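Local coordinates for uncharacterized protein ScGH5_18 (Streptomyces cattleya, PDB 7LR8), which probably hydrolyses the beta-1,4 mannosyl linkage of Man-GlcNAc, a core fragment of N-glycans, as a glycoside hydrolase of family GH5, at residues L252-A257 / R262-Q267. The protein carries 1 engineered substitution. Sequence-based numbering, arbitrary orientation.
Sequences LAKAWA and RPVWLQ
Two long charged side chains, Lys254 and Arg262, touch the opposite segment through their methylenes alone, while their charged ends are bound elsewhere. CG of Lys254 lies 3.9 Å from CG2 of Val264, and its CE passes the same methyl at 4.1 Å, so the aliphatic shaft runs obliquely across one branch of the valine. CG of the lysine lies anti to the carbonyl carbon (chi1 -68°) and the chain is extended beyond it, which carries NZ past Val264 to a salt bridge with Glu251 and a hydrogen bond to the carbonyl of Pro296. The other branch of Val264, CG1, set anti to the backbone N (chi1 -176°), faces Ala253, whose CB stands 4.3 Å away. Thus the two methyls of one buried valine meet two successive residues, Ala253 and Lys254. Nearer the connecting loop, CB of Ala257 rests against the stem of Arg262, 4.0 Å from CD of the arginine. The arginine stretches on from there, its guanidinium group held by the carbonyls of Ser214 and Gly218 and the hydroxyl of Thr221. Backbone bonds tie Val264 to Glu297 and Trp299, and Trp265 to Thr221 and Val223, setting strand 264-269 between two parallel neighbours. Strand 221-225, helix 240-253 and strand 264-269 make a beta-alpha-beta crossover of the (beta/alpha)8 TIM barrel characteristic of GH5 enzymes, and this packing lies away from the glycan pocket.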
loop_
_atom_site.group_PDB
_atom_site.type_symbol
_atom_site.label_atom_id
_atom_site.label_comp_id
_atom_site.label_asym_id
_atom_site.label_seq_id
_atom_site.Cartn_x
_atom_site.Cartn_y
_atom_site.Cartn_z
ATOM N N LEU B 252 35.981 1.071 1.956
ATOM C CA LEU B 252 35.572 2.469 2.007
ATOM C C LEU B 252 34.830 2.767 3.300
ATOM O O LEU B 252 35.079 3.791 3.948
ATOM C CB LEU B 252 34.687 2.800 0.804
ATOM C CG LEU B 252 34.112 4.217 0.718
ATOM C CD1 LEU B 252 35.240 5.223 0.586
ATOM C CD2 LEU B 252 33.151 4.337 -0.455
ATOM N N ALA B 253 33.916 1.873 3.686
ATOM C CA ALA B 253 33.080 2.106 4.859
ATOM C C ALA B 253 33.919 2.234 6.125
ATOM O O ALA B 253 33.527 2.934 7.068
ATOM C CB ALA B 253 32.060 0.975 4.997
ATOM N N LYS B 254 35.087 1.594 6.150
ATOM C CA LYS B 254 35.969 1.655 7.303
ATOM C C LYS B 254 36.496 3.061 7.575
ATOM O O LYS B 254 36.855 3.356 8.721
ATOM C CB LYS B 254 37.141 0.691 7.108
ATOM C CG LYS B 254 36.724 -0.777 7.134
ATOM C CD LYS B 254 37.889 -1.711 6.874
ATOM C CE LYS B 254 37.426 -3.161 6.968
ATOM N NZ LYS B 254 38.517 -4.101 6.648
ATOM N N ALA B 255 36.567 3.931 6.560
ATOM C CA ALA B 255 37.174 5.242 6.782
ATOM C C ALA B 255 36.442 6.038 7.855
ATOM O O ALA B 255 37.070 6.831 8.566
ATOM C CB ALA B 255 37.220 6.040 5.480
ATOM N N TRP B 256 35.131 5.839 7.989
ATOM C CA TRP B 256 34.296 6.637 8.879
ATOM C C TRP B 256 34.074 5.996 10.243
ATOM O O TRP B 256 33.416 6.603 11.095
ATOM C CB TRP B 256 32.932 6.915 8.226
ATOM C CG TRP B 256 32.978 7.962 7.151
ATOM C CD1 TRP B 256 32.783 9.305 7.301
ATOM C CD2 TRP B 256 33.243 7.746 5.759
ATOM N NE1 TRP B 256 32.911 9.941 6.088
ATOM C CE2 TRP B 256 33.204 9.004 5.126
ATOM C CE3 TRP B 256 33.522 6.609 4.987
ATOM C CZ2 TRP B 256 33.412 9.160 3.755
ATOM C CZ3 TRP B 256 33.733 6.765 3.624
ATOM C CH2 TRP B 256 33.675 8.031 3.023
ATOM N N ALA B 257 34.600 4.797 10.478
ATOM C CA ALA B 257 34.395 4.139 11.763
ATOM C C ALA B 257 35.215 4.810 12.856
ATOM O O ALA B 257 36.364 5.208 12.643
ATOM C CB ALA B 257 34.771 2.656 11.675
ATOM N N ARG B 262 35.772 -2.189 13.812
ATOM C CA ARG B 262 34.328 -2.317 13.629
ATOM C C ARG B 262 34.047 -3.216 12.428
ATOM O O ARG B 262 34.579 -2.969 11.341
ATOM C CB ARG B 262 33.682 -0.948 13.411
ATOM C CG ARG B 262 32.187 -1.003 13.043
ATOM C CD ARG B 262 31.662 0.410 12.812
ATOM N NE ARG B 262 30.279 0.515 12.347
ATOM C CZ ARG B 262 29.228 0.766 13.135
ATOM N NH1 ARG B 262 29.389 0.878 14.456
ATOM N NH2 ARG B 262 28.011 0.890 12.603
ATOM N N PRO B 263 33.261 -4.278 12.587
ATOM C CA PRO B 263 32.993 -5.163 11.448
ATOM C C PRO B 263 32.173 -4.467 10.374
ATOM O O PRO B 263 31.335 -3.607 10.660
ATOM C CB PRO B 263 32.206 -6.322 12.073
ATOM C CG PRO B 263 32.508 -6.243 13.554
ATOM C CD PRO B 263 32.649 -4.776 13.830
ATOM N N VAL B 264 32.431 -4.851 9.123
ATOM C CA VAL B 264 31.648 -4.414 7.968
ATOM C C VAL B 264 30.920 -5.630 7.410
ATOM O O VAL B 264 31.552 -6.633 7.060
ATOM C CB VAL B 264 32.521 -3.760 6.885
ATOM C CG1 VAL B 264 31.635 -3.227 5.746
ATOM C CG2 VAL B 264 33.348 -2.631 7.480
ATOM N N TRP B 265 29.591 -5.542 7.330
ATOM C CA TRP B 265 28.749 -6.638 6.857
ATOM C C TRP B 265 28.383 -6.379 5.398
ATOM O O TRP B 265 27.646 -5.439 5.094
ATOM C CB TRP B 265 27.505 -6.759 7.740
ATOM C CG TRP B 265 26.583 -7.914 7.417
ATOM C CD1 TRP B 265 26.726 -8.843 6.416
ATOM C CD2 TRP B 265 25.381 -8.256 8.109
ATOM N NE1 TRP B 265 25.680 -9.738 6.451
ATOM C CE2 TRP B 265 24.838 -9.389 7.475
ATOM C CE3 TRP B 265 24.694 -7.696 9.204
ATOM C CZ2 TRP B 265 23.659 -9.993 7.912
ATOM C CZ3 TRP B 265 23.532 -8.297 9.631
ATOM C CH2 TRP B 265 23.014 -9.422 8.982
ATOM N N LEU B 266 28.911 -7.196 4.485
ATOM C CA LEU B 266 28.440 -7.158 3.100
ATOM C C LEU B 266 27.089 -7.856 3.073
ATOM O O LEU B 266 26.983 -9.063 2.848
ATOM C CB LEU B 266 29.448 -7.822 2.167
ATOM C CG LEU B 266 29.021 -7.847 0.709
ATOM C CD1 LEU B 266 28.915 -6.432 0.145
ATOM C CD2 LEU B 266 30.044 -8.678 -0.088
ATOM N N GLN B 267 26.037 -7.086 3.357
ATOM C CA GLN B 267 24.717 -7.629 3.614
ATOM C C GLN B 267 23.911 -7.872 2.351
ATOM O O GLN B 267 22.904 -8.589 2.406
ATOM C CB GLN B 267 23.957 -6.675 4.548
ATOM C CG GLN B 267 22.771 -7.287 5.235
ATOM C CD GLN B 267 21.989 -6.253 6.006
ATOM O OE1 GLN B 267 21.687 -5.181 5.476
ATOM N NE2 GLN B 267 21.663 -6.556 7.258
#